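Local coordinates for Rho GTPase-activating protein 5 (Homo sapiens, PDB 5U4V), which probably stimulates GTP hydrolysis by Rho-family GTPases and carries a pseudoGTPase domain, with a G-domain-like fold, the part modelled here, at residues L124-L127 with R128-Q132. Numbering follows the deposited sequence.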
# COMPACT_ATOMS: atom_id res chain seq x y z
N LEU A 124 -12.16 -11.52 -11.85
CA LEU A 124 -11.75 -10.85 -10.62
C LEU A 124 -11.47 -11.79 -9.44
O LEU A 124 -10.63 -11.47 -8.60
CB LEU A 124 -12.83 -9.86 -10.21
CG LEU A 124 -12.64 -9.31 -8.81
CD1 LEU A 124 -11.75 -8.08 -8.86
CD2 LEU A 124 -13.98 -9.04 -8.15
N PRO A 125 -12.22 -12.88 -9.34
CA PRO A 125 -12.06 -13.77 -8.20
C PRO A 125 -10.66 -14.33 -8.00
O PRO A 125 -10.27 -14.56 -6.86
CB PRO A 125 -13.01 -14.92 -8.53
CG PRO A 125 -14.07 -14.33 -9.40
CD PRO A 125 -13.55 -13.04 -9.96
N ILE A 126 -9.91 -14.57 -9.08
CA ILE A 126 -8.58 -15.13 -8.95
C ILE A 126 -7.59 -14.11 -8.39
O ILE A 126 -6.73 -14.47 -7.58
CB ILE A 126 -8.09 -15.79 -10.26
CG1 ILE A 126 -6.99 -16.79 -9.93
CG2 ILE A 126 -7.67 -14.75 -11.31
CD1 ILE A 126 -6.88 -17.92 -10.93
N LEU A 127 -7.74 -12.85 -8.80
CA LEU A 127 -6.96 -11.77 -8.22
C LEU A 127 -7.11 -11.75 -6.69
O LEU A 127 -6.10 -11.82 -5.97
CB LEU A 127 -7.33 -10.43 -8.87
CG LEU A 127 -6.85 -10.21 -10.31
CD1 LEU A 127 -7.65 -9.12 -11.04
CD2 LEU A 127 -5.36 -9.89 -10.32
N ARG A 128 -8.35 -11.71 -6.21
CA ARG A 128 -8.63 -11.62 -4.76
C ARG A 128 -8.03 -12.80 -4.02
O ARG A 128 -7.40 -12.61 -2.98
CB ARG A 128 -10.12 -11.55 -4.46
CG ARG A 128 -10.71 -10.15 -4.42
CD ARG A 128 -11.87 -9.99 -3.41
NE ARG A 128 -11.38 -9.99 -2.02
CZ ARG A 128 -12.06 -9.61 -0.94
NH1 ARG A 128 -13.33 -9.20 -1.03
NH2 ARG A 128 -11.47 -9.64 0.25
N HIS A 129 -8.20 -14.01 -4.57
CA HIS A 129 -7.69 -15.19 -3.90
C HIS A 129 -6.16 -15.20 -3.80
O HIS A 129 -5.60 -15.51 -2.74
CB HIS A 129 -8.19 -16.45 -4.58
CG HIS A 129 -7.80 -17.71 -3.88
ND1 HIS A 129 -6.63 -18.39 -4.18
CD2 HIS A 129 -8.40 -18.41 -2.89
CE1 HIS A 129 -6.54 -19.46 -3.42
NE2 HIS A 129 -7.60 -19.49 -2.61
N GLN A 130 -5.48 -14.89 -4.89
CA GLN A 130 -4.02 -14.88 -4.84
C GLN A 130 -3.48 -13.70 -4.05
O GLN A 130 -2.46 -13.83 -3.34
CB GLN A 130 -3.42 -14.95 -6.25
CG GLN A 130 -3.78 -16.20 -7.04
CD GLN A 130 -3.05 -17.44 -6.57
OE1 GLN A 130 -1.85 -17.60 -6.80
NE2 GLN A 130 -3.78 -18.34 -5.92
N GLY A 131 -4.18 -12.57 -4.13
CA GLY A 131 -3.78 -11.42 -3.34
C GLY A 131 -3.96 -11.69 -1.85
O GLY A 131 -3.14 -11.27 -1.02
N GLN A 132 -5.04 -12.39 -1.50
CA GLN A 132 -5.33 -12.73 -0.12
C GLN A 132 -4.35 -13.74 0.47
O GLN A 132 -4.08 -13.72 1.65
CB GLN A 132 -6.77 -13.21 0.01
CG GLN A 132 -7.25 -13.36 1.44
CD GLN A 132 -7.17 -12.06 2.22
OE1 GLN A 132 -7.75 -11.05 1.84
NE2 GLN A 132 -6.43 -12.08 3.30
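Gln-130 and Ile-126 meet one turn apart on the helix 124-138, at the surface of a G-domain-like fold in which a mixed six-stranded sheet is flanked by helices. The amide N of Gln-130 donates to Ile-126 O at 3.0 Å, a nearly straight bond with the donor tilted 23° from the carbonyl plane. The side chain of Gln-130 stays close to the same oxygen: its CG, set anti to its own carbonyl carbon (chi1 -61°), comes within 3.5 Å of Ile-126 O. Between the side chains the approach is loose and aliphatic, with CG1 of Ile-126 lying 4.4 Å from CG of Gln-130.

His-129 sits one residue back and bonds through its amide to Pro-125 O. CB of His-129 rests 3.6 Å from Pro-125 O, while CG is anti to the backbone N (chi1 -175°) and carries the imidazole away from the preceding turn. Gly-131 completes the next turn, its N donating to Leu-127 O at 2.8 Å; without a side chain, this buried residue adds no bulk beside that carbonyl. The bond from Arg-128 N to Leu-124 O is weak.

Arg-128 turns its guanidinium away from the preceding turn, toward the edge strand 142-145. There NH1 forms a salt bridge with Asp-144, and the side chain packs on Phe-142, which Gln-132 also touches; this joins helix 124-138 to the edge of the sheet.

On the other flank, the side chain of Gln-130 brings its amide back toward the neighbouring imidazole: NE2 of Gln-130 meets the ring of His-129 at its edge, in the ring plane, and donates a weak hydrogen bond to ND1 at 3.3 Å.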